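Local coordinates for protein gingipain R2 Pro-Domain (Porphyromonas gingivalis, PDB 4IEF) that is the pro-domain of an arginine-specific cysteine protease and probably keeps that enzyme inactive until the domain is removed, at residues A[23-37]-A[163-175]. Residues are numbered along the deposited sequence; the frame is centred on the assembly and turned at random.
Sequences QSMSKVQFRMDNLQF and LRIYTEIVVAVSE
Strand 25-31 runs antiparallel to strand 168-175, their axes 4.6 Å apart at closest and their directions 167° from one another, with Ser-26/Val-173, Val-28/Val-171 and Phe-30/Ile-169 as hydrogen-bonded pairs. Each pair exchanges two N-H...O bonds, and a seventh, from Met-32 N to Thr-167 O (2.9 Å), extends the pairing to the corner at Thr-167. On the face carrying Lys-27, Gln-29 and Arg-31, the Arg-31 and Glu-168 side chains run alongside each other in the same direction. Arg-31 NE and NH2 form a side-on salt bridge, both donating to the one oxygen Glu-168 OE1, at 2.9 and 3.0 Å; NE meets the anti lone pair of OE1, whereas NH2 approaches nearly along the C-O axis, and guanidinium and carboxylate planes are only 11° apart. Gln-29 NE2 sits above one guanidinium face, offset toward its rim. Further along, Val-170 CG2 packs on Gln-29 CB at 4.0 Å. The two strands are neighbours in the antiparallel sheet of the pro-domain, between strands 17-22 and 79-93; Thr-167 and Glu-168 form a classic bulge opposite Lys-89. On the other face, a Phe-30 chi1 of 163° sets CG anti to N; the ring presents its edge to Tyr-166 O (CE1 at 3.6 Å) and also meets Phe-151. Beyond the corner the contact is apolar: Leu-35 CD2 touches Ile-165 CG2 at 3.7 Å, while Phe-37 CZ reaches Leu-163 CD2 at 3.7 Å.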
ATOM      1  N   GLN A  23     -21.470   5.717 -19.570  1.00 59.49           N
ATOM      2  CA  GLN A  23     -21.609   4.359 -19.013  1.00 59.01           C
ATOM      3  C   GLN A  23     -20.206   3.709 -18.857  1.00 61.61           C
ATOM      4  O   GLN A  23     -19.443   4.160 -17.999  1.00 61.02           O
ATOM      5  CB  GLN A  23     -22.639   3.449 -19.750  1.00 61.32           C
ATOM      6  CG  GLN A  23     -22.667   3.444 -21.289  1.00 79.17           C
ATOM      7  CD  GLN A  23     -22.193   2.138 -21.890  1.00 97.20           C
ATOM      8  OE1 GLN A  23     -21.073   2.033 -22.403  1.00 89.97           O
ATOM      9  NE2 GLN A  23     -23.045   1.121 -21.866  1.00 89.80           N
ATOM     10  N   SER A  24     -19.847   2.714 -19.691  1.00 57.18           N
ATOM     11  CA  SER A  24     -18.546   2.045 -19.622  1.00 55.46           C
ATOM     12  C   SER A  24     -17.570   2.563 -20.705  1.00 56.83           C
ATOM     13  O   SER A  24     -16.380   2.243 -20.650  1.00 54.46           O
ATOM     14  CB  SER A  24     -18.714   0.532 -19.721  1.00 59.31           C
ATOM     15  OG  SER A  24     -19.547   0.140 -20.800  1.00 69.41           O
ATOM     16  N   MET A  25     -18.073   3.382 -21.662  1.00 53.64           N
ATOM     17  CA  MET A  25     -17.297   3.988 -22.752  1.00 52.82           C
ATOM     18  C   MET A  25     -16.539   5.221 -22.236  1.00 52.57           C
ATOM     19  O   MET A  25     -17.116   6.025 -21.500  1.00 52.01           O
ATOM     20  CB  MET A  25     -18.215   4.356 -23.925  1.00 56.87           C
ATOM     21  CG  MET A  25     -17.520   4.353 -25.267  1.00 61.49           C
ATOM     22  SD  MET A  25     -16.618   5.873 -25.658  1.00 66.70           S
ATOM     23  CE  MET A  25     -17.963   6.907 -26.241  1.00 65.16           C
ATOM     24  N   SER A  26     -15.246   5.358 -22.614  1.00 45.98           N
ATOM     25  CA  SER A  26     -14.373   6.448 -22.170  1.00 44.33           C
ATOM     26  C   SER A  26     -13.463   6.968 -23.273  1.00 44.44           C
ATOM     27  O   SER A  26     -12.892   6.189 -24.036  1.00 42.52           O
ATOM     28  CB  SER A  26     -13.500   5.995 -20.998  1.00 48.81           C
ATOM     29  OG  SER A  26     -14.230   5.841 -19.791  1.00 60.14           O
ATOM     30  N   LYS A  27     -13.286   8.292 -23.308  1.00 40.39           N
ATOM     31  CA  LYS A  27     -12.412   8.976 -24.261  1.00 39.95           C
ATOM     32  C   LYS A  27     -11.275   9.613 -23.469  1.00 43.98           C
ATOM     33  O   LYS A  27     -11.516  10.510 -22.655  1.00 44.88           O
ATOM     34  CB  LYS A  27     -13.194  10.010 -25.084  1.00 42.75           C
ATOM     35  CG  LYS A  27     -12.702  10.168 -26.513  1.00 52.26           C
ATOM     36  CD  LYS A  27     -13.626  11.088 -27.305  1.00 62.83           C
ATOM     37  CE  LYS A  27     -12.960  11.647 -28.532  1.00 72.33           C
ATOM     38  NZ  LYS A  27     -13.802  12.685 -29.181  1.00 83.62           N
ATOM     39  N   VAL A  28     -10.050   9.085 -23.638  1.00 38.68           N
ATOM     40  CA  VAL A  28      -8.882   9.543 -22.884  1.00 37.29           C
ATOM     41  C   VAL A  28      -7.876  10.196 -23.840  1.00 41.04           C
ATOM     42  O   VAL A  28      -7.521   9.625 -24.876  1.00 40.33           O
ATOM     43  CB  VAL A  28      -8.230   8.407 -22.036  1.00 39.53           C
ATOM     44  CG1 VAL A  28      -7.084   8.939 -21.170  1.00 38.45           C
ATOM     45  CG2 VAL A  28      -9.263   7.691 -21.162  1.00 39.37           C
ATOM     46  N   GLN A  29      -7.423  11.400 -23.470  1.00 36.70           N
ATOM     47  CA  GLN A  29      -6.436  12.157 -24.214  1.00 35.69           C
ATOM     48  C   GLN A  29      -5.082  12.105 -23.516  1.00 36.60           C
ATOM     49  O   GLN A  29      -4.974  12.364 -22.316  1.00 36.82           O
ATOM     50  CB  GLN A  29      -6.893  13.620 -24.393  1.00 38.31           C
ATOM     51  CG  GLN A  29      -5.785  14.581 -24.847  1.00 51.18           C
ATOM     52  CD  GLN A  29      -6.271  15.990 -25.037  1.00 74.46           C
ATOM     53  OE1 GLN A  29      -7.040  16.287 -25.949  1.00 72.67           O
ATOM     54  NE2 GLN A  29      -5.818  16.896 -24.180  1.00 64.94           N
ATOM     55  N   PHE A  30      -4.054  11.773 -24.286  1.00 30.80           N
ATOM     56  CA  PHE A  30      -2.665  11.804 -23.854  1.00 28.82           C
ATOM     57  C   PHE A  30      -1.987  12.942 -24.585  1.00 33.23           C
ATOM     58  O   PHE A  30      -2.206  13.123 -25.790  1.00 32.49           O
ATOM     59  CB  PHE A  30      -1.932  10.473 -24.129  1.00 28.64           C
ATOM     60  CG  PHE A  30      -0.422  10.599 -24.089  1.00 29.05           C
ATOM     61  CD1 PHE A  30       0.296  10.961 -25.228  1.00 30.93           C
ATOM     62  CD2 PHE A  30       0.277  10.410 -22.899  1.00 29.95           C
ATOM     63  CE1 PHE A  30       1.681  11.156 -25.171  1.00 30.97           C
ATOM     64  CE2 PHE A  30       1.672  10.568 -22.853  1.00 31.51           C
ATOM     65  CZ  PHE A  30       2.361  10.940 -23.986  1.00 29.59           C
ATOM     66  N   ARG A  31      -1.132  13.674 -23.876  1.00 29.54           N
ATOM     67  CA  ARG A  31      -0.301  14.711 -24.462  1.00 30.10           C
ATOM     68  C   ARG A  31       1.099  14.570 -23.886  1.00 33.33           C
ATOM     69  O   ARG A  31       1.249  14.330 -22.682  1.00 30.82           O
ATOM     70  CB  ARG A  31      -0.887  16.109 -24.255  1.00 32.45           C
ATOM     71  CG  ARG A  31      -1.912  16.490 -25.316  1.00 42.93           C
ATOM     72  CD  ARG A  31      -2.572  17.817 -25.011  1.00 47.26           C
ATOM     73  NE  ARG A  31      -3.432  18.250 -26.111  1.00 52.07           N
ATOM     74  CZ  ARG A  31      -4.249  19.298 -26.062  1.00 59.63           C
ATOM     75  NH1 ARG A  31      -4.342  20.026 -24.956  1.00 46.25           N
ATOM     76  NH2 ARG A  31      -4.987  19.619 -27.114  1.00 40.86           N
ATOM     77  N   MET A  32       2.121  14.633 -24.762  1.00 30.36           N
ATOM     78  CA  MET A  32       3.526  14.503 -24.369  1.00 29.15           C
ATOM     79  C   MET A  32       3.923  15.656 -23.437  1.00 34.04           C
ATOM     80  O   MET A  32       3.670  16.821 -23.744  1.00 34.22           O
ATOM     81  CB  MET A  32       4.446  14.451 -25.604  1.00 31.00           C
ATOM     82  CG  MET A  32       5.919  14.194 -25.263  1.00 33.02           C
ATOM     83  SD  MET A  32       6.212  12.649 -24.353  1.00 34.14           S
ATOM     84  CE  MET A  32       6.239  11.485 -25.716  1.00 30.36           C
ATOM     85  N   ASP A  33       4.532  15.313 -22.297  1.00 30.36           N
ATOM     86  CA  ASP A  33       4.937  16.303 -21.317  1.00 30.07           C
ATOM     87  C   ASP A  33       6.360  16.035 -20.848  1.00 33.95           C
ATOM     88  O   ASP A  33       6.690  14.906 -20.472  1.00 33.83           O
ATOM     89  CB  ASP A  33       3.953  16.319 -20.133  1.00 31.03           C
ATOM     90  CG  ASP A  33       4.186  17.464 -19.168  1.00 34.51           C
ATOM     91  OD1 ASP A  33       4.808  17.231 -18.114  1.00 32.98           O
ATOM     92  OD2 ASP A  33       3.755  18.592 -19.474  1.00 39.03           O
ATOM     93  N   ASN A  34       7.197  17.087 -20.882  1.00 30.39           N
ATOM     94  CA  ASN A  34       8.604  17.119 -20.454  1.00 29.76           C
ATOM     95  C   ASN A  34       9.439  15.936 -21.026  1.00 31.82           C
ATOM     96  O   ASN A  34      10.158  15.262 -20.286  1.00 31.27           O
ATOM     97  CB  ASN A  34       8.686  17.168 -18.909  1.00 30.46           C
ATOM     98  CG  ASN A  34      10.042  17.540 -18.346  1.00 41.47           C
ATOM     99  OD1 ASN A  34      10.818  18.286 -18.940  1.00 36.19           O
ATOM    100  ND2 ASN A  34      10.344  17.034 -17.172  1.00 33.20           N
ATOM    101  N   LEU A  35       9.348  15.699 -22.345  1.00 28.93           N
ATOM    102  CA  LEU A  35      10.140  14.640 -22.983  1.00 28.29           C
ATOM    103  C   LEU A  35      11.630  15.008 -22.949  1.00 34.12           C
ATOM    104  O   LEU A  35      12.021  16.060 -23.446  1.00 34.81           O
ATOM    105  CB  LEU A  35       9.687  14.352 -24.426  1.00 27.94           C
ATOM    106  CG  LEU A  35      10.552  13.344 -25.212  1.00 30.66           C
ATOM    107  CD1 LEU A  35      10.300  11.909 -24.754  1.00 28.54           C
ATOM    108  CD2 LEU A  35      10.320  13.484 -26.700  1.00 31.62           C
ATOM    109  N   GLN A  36      12.443  14.149 -22.320  1.00 31.43           N
ATOM    110  CA  GLN A  36      13.895  14.343 -22.193  1.00 31.53           C
ATOM    111  C   GLN A  36      14.647  13.099 -22.655  1.00 33.22           C
ATOM    112  O   GLN A  36      14.083  12.002 -22.664  1.00 32.31           O
ATOM    113  CB  GLN A  36      14.303  14.688 -20.738  1.00 32.89           C
ATOM    114  CG  GLN A  36      13.498  15.826 -20.100  1.00 53.41           C
ATOM    115  CD  GLN A  36      14.311  16.921 -19.460  1.00 80.04           C
ATOM    116  OE1 GLN A  36      14.167  17.196 -18.267  1.00 78.30           O
ATOM    117  NE2 GLN A  36      15.093  17.643 -20.260  1.00 73.58           N
ATOM    118  N   PHE A  37      15.928  13.270 -23.010  1.00 28.16           N
ATOM    119  CA  PHE A  37      16.798  12.184 -23.450  1.00 27.50           C
ATOM    120  C   PHE A  37      18.086  12.226 -22.644  1.00 33.10           C
ATOM    121  O   PHE A  37      18.722  13.277 -22.547  1.00 34.60           O
ATOM    122  CB  PHE A  37      17.075  12.272 -24.965  1.00 29.45           C
ATOM    123  CG  PHE A  37      15.853  12.085 -25.829  1.00 30.96           C
ATOM    124  CD1 PHE A  37      15.124  13.183 -26.284  1.00 34.94           C
ATOM    125  CD2 PHE A  37      15.426  10.812 -26.191  1.00 31.98           C
ATOM    126  CE1 PHE A  37      13.986  13.006 -27.082  1.00 35.58           C
ATOM    127  CE2 PHE A  37      14.290  10.637 -26.982  1.00 34.87           C
ATOM    128  CZ  PHE A  37      13.573  11.736 -27.418  1.00 33.89           C
ATOM    129  N   LEU A 163      12.878   7.948 -34.849  1.00 31.12           N
ATOM    130  CA  LEU A 163      12.018   7.975 -33.685  1.00 29.90           C
ATOM    131  C   LEU A 163      10.803   8.852 -33.962  1.00 33.32           C
ATOM    132  O   LEU A 163      10.949  10.002 -34.383  1.00 33.20           O
ATOM    133  CB  LEU A 163      12.773   8.470 -32.438  1.00 29.28           C
ATOM    134  CG  LEU A 163      11.953   8.581 -31.135  1.00 32.76           C
ATOM    135  CD1 LEU A 163      11.789   7.219 -30.449  1.00 31.99           C
ATOM    136  CD2 LEU A 163      12.584   9.569 -30.189  1.00 34.93           C
ATOM    137  N   ARG A 164       9.613   8.298 -33.721  1.00 29.95           N
ATOM    138  CA  ARG A 164       8.338   8.996 -33.853  1.00 30.14           C
ATOM    139  C   ARG A 164       7.863   9.398 -32.458  1.00 32.95           C
ATOM    140  O   ARG A 164       7.712   8.538 -31.588  1.00 30.84           O
ATOM    141  CB  ARG A 164       7.301   8.122 -34.576  1.00 28.02           C
ATOM    142  CG  ARG A 164       7.567   8.001 -36.063  1.00 32.62           C
ATOM    143  CD  ARG A 164       6.579   7.072 -36.734  1.00 34.71           C
ATOM    144  NE  ARG A 164       6.844   6.958 -38.169  1.00 38.54           N
ATOM    145  CZ  ARG A 164       6.184   6.149 -38.993  1.00 49.48           C
ATOM    146  NH1 ARG A 164       5.212   5.369 -38.532  1.00 31.48           N
ATOM    147  NH2 ARG A 164       6.491   6.111 -40.282  1.00 37.01           N
ATOM    148  N   ILE A 165       7.709  10.710 -32.236  1.00 30.41           N
ATOM    149  CA  ILE A 165       7.269  11.274 -30.963  1.00 29.85           C
ATOM    150  C   ILE A 165       5.812  11.696 -31.103  1.00 34.12           C
ATOM    151  O   ILE A 165       5.525  12.686 -31.771  1.00 34.98           O
ATOM    152  CB  ILE A 165       8.184  12.453 -30.502  1.00 32.90           C
ATOM    153  CG1 ILE A 165       9.654  11.994 -30.323  1.00 32.74           C
ATOM    154  CG2 ILE A 165       7.638  13.105 -29.210  1.00 32.24           C
ATOM    155  CD1 ILE A 165      10.715  13.069 -30.576  1.00 36.26           C
ATOM    156  N   TYR A 166       4.898  10.948 -30.473  1.00 30.33           N
ATOM    157  CA  TYR A 166       3.474  11.265 -30.512  1.00 30.62           C
ATOM    158  C   TYR A 166       3.175  12.325 -29.456  1.00 34.82           C
ATOM    159  O   TYR A 166       3.207  12.053 -28.258  1.00 33.32           O
ATOM    160  CB  TYR A 166       2.608  10.004 -30.345  1.00 31.33           C
ATOM    161  CG  TYR A 166       2.573   9.141 -31.586  1.00 33.23           C
ATOM    162  CD1 TYR A 166       3.608   8.255 -31.876  1.00 34.50           C
ATOM    163  CD2 TYR A 166       1.512   9.218 -32.483  1.00 35.00           C
ATOM    164  CE1 TYR A 166       3.596   7.478 -33.032  1.00 35.44           C
ATOM    165  CE2 TYR A 166       1.485   8.438 -33.640  1.00 36.54           C
ATOM    166  CZ  TYR A 166       2.530   7.568 -33.910  1.00 42.07           C
ATOM    167  OH  TYR A 166       2.518   6.804 -35.054  1.00 44.15           O
ATOM    168  N   THR A 167       2.957  13.561 -29.919  1.00 33.67           N
ATOM    169  CA  THR A 167       2.696  14.717 -29.057  1.00 33.89           C
ATOM    170  C   THR A 167       1.279  14.649 -28.486  1.00 37.30           C
ATOM    171  O   THR A 167       1.055  15.155 -27.387  1.00 37.39           O
ATOM    172  CB  THR A 167       2.947  16.026 -29.803  1.00 41.99           C
ATOM    173  OG1 THR A 167       2.136  16.065 -30.978  1.00 43.06           O
ATOM    174  CG2 THR A 167       4.416  16.218 -30.161  1.00 40.85           C
ATOM    175  N   GLU A 168       0.340  14.008 -29.216  1.00 32.14           N
ATOM    176  CA  GLU A 168      -1.041  13.823 -28.779  1.00 31.41           C
ATOM    177  C   GLU A 168      -1.608  12.496 -29.284  1.00 35.70           C
ATOM    178  O   GLU A 168      -1.386  12.119 -30.438  1.00 36.12           O
ATOM    179  CB  GLU A 168      -1.935  14.987 -29.225  1.00 33.33           C
ATOM    180  CG  GLU A 168      -3.316  14.969 -28.593  1.00 43.01           C
ATOM    181  CD  GLU A 168      -4.267  15.991 -29.172  1.00 65.49           C
ATOM    182  OE1 GLU A 168      -4.480  17.039 -28.517  1.00 53.85           O
ATOM    183  OE2 GLU A 168      -4.790  15.757 -30.286  1.00 57.88           O
ATOM    184  N   ILE A 169      -2.319  11.785 -28.394  1.00 31.34           N
ATOM    185  CA  ILE A 169      -3.025  10.531 -28.670  1.00 30.65           C
ATOM    186  C   ILE A 169      -4.370  10.581 -27.949  1.00 34.22           C
ATOM    187  O   ILE A 169      -4.402  10.723 -26.725  1.00 33.45           O
ATOM    188  CB  ILE A 169      -2.241   9.224 -28.289  1.00 32.38           C
ATOM    189  CG1 ILE A 169      -0.816   9.163 -28.891  1.00 32.36           C
ATOM    190  CG2 ILE A 169      -3.066   7.965 -28.663  1.00 32.17           C
ATOM    191  CD1 ILE A 169       0.135   8.141 -28.197  1.00 36.54           C
ATOM    192  N   VAL A 170      -5.472  10.441 -28.699  1.00 30.52           N
ATOM    193  CA  VAL A 170      -6.810  10.376 -28.121  1.00 30.59           C
ATOM    194  C   VAL A 170      -7.351   8.983 -28.419  1.00 36.15           C
ATOM    195  O   VAL A 170      -7.413   8.578 -29.588  1.00 35.93           O
ATOM    196  CB  VAL A 170      -7.781  11.500 -28.579  1.00 34.54           C
ATOM    197  CG1 VAL A 170      -9.127  11.379 -27.869  1.00 33.96           C
ATOM    198  CG2 VAL A 170      -7.175  12.883 -28.339  1.00 34.50           C
ATOM    199  N   VAL A 171      -7.717   8.241 -27.358  1.00 32.56           N
ATOM    200  CA  VAL A 171      -8.250   6.891 -27.513  1.00 32.31           C
ATOM    201  C   VAL A 171      -9.703   6.804 -27.035  1.00 37.79           C
ATOM    202  O   VAL A 171     -10.113   7.519 -26.118  1.00 37.63           O
ATOM    203  CB  VAL A 171      -7.382   5.797 -26.828  1.00 35.13           C
ATOM    204  CG1 VAL A 171      -5.990   5.723 -27.447  1.00 33.90           C
ATOM    205  CG2 VAL A 171      -7.304   5.977 -25.308  1.00 34.46           C
ATOM    206  N   ALA A 172     -10.460   5.896 -27.658  1.00 35.06           N
ATOM    207  CA  ALA A 172     -11.821   5.562 -27.275  1.00 35.90           C
ATOM    208  C   ALA A 172     -11.823   4.119 -26.755  1.00 38.55           C
ATOM    209  O   ALA A 172     -11.464   3.190 -27.491  1.00 38.01           O
ATOM    210  CB  ALA A 172     -12.765   5.722 -28.465  1.00 37.96           C
ATOM    211  N   VAL A 173     -12.138   3.946 -25.469  1.00 34.48           N
ATOM    212  CA  VAL A 173     -12.207   2.628 -24.842  1.00 33.62           C
ATOM    213  C   VAL A 173     -13.694   2.287 -24.726  1.00 39.88           C
ATOM    214  O   VAL A 173     -14.427   2.946 -23.984  1.00 40.53           O
ATOM    215  CB  VAL A 173     -11.431   2.539 -23.500  1.00 36.50           C
ATOM    216  CG1 VAL A 173     -11.599   1.162 -22.854  1.00 36.15           C
ATOM    217  CG2 VAL A 173      -9.945   2.858 -23.705  1.00 35.33           C
ATOM    218  N   SER A 174     -14.142   1.308 -25.523  1.00 36.75           N
ATOM    219  CA  SER A 174     -15.545   0.902 -25.609  1.00 37.54           C
ATOM    220  C   SER A 174     -15.698  -0.613 -25.548  1.00 41.22           C
ATOM    221  O   SER A 174     -14.727  -1.338 -25.780  1.00 40.13           O
ATOM    222  CB  SER A 174     -16.155   1.427 -26.907  1.00 40.77           C
ATOM    223  OG  SER A 174     -15.418   0.983 -28.032  1.00 46.42           O
ATOM    224  N   GLU A 175     -16.919  -1.089 -25.253  1.00 38.29           N
ATOM    225  CA  GLU A 175     -17.214  -2.525 -25.176  1.00 37.76           C
ATOM    226  C   GLU A 175     -17.480  -3.108 -26.558  1.00 39.13           C
ATOM    227  O   GLU A 175     -17.889  -2.386 -27.466  1.00 37.75           O
ATOM    228  CB  GLU A 175     -18.387  -2.828 -24.222  1.00 39.84           C
ATOM    229  CG  GLU A 175     -19.600  -1.939 -24.365  1.00 50.04           C
ATOM    230  CD  GLU A 175     -20.812  -2.419 -23.594  1.00 76.83           C
ATOM    231  OE1 GLU A 175     -20.896  -2.187 -22.363  1.00 61.77           O
ATOM    232  OE2 GLU A 175     -21.702  -3.008 -24.243  1.00 85.12           O
TER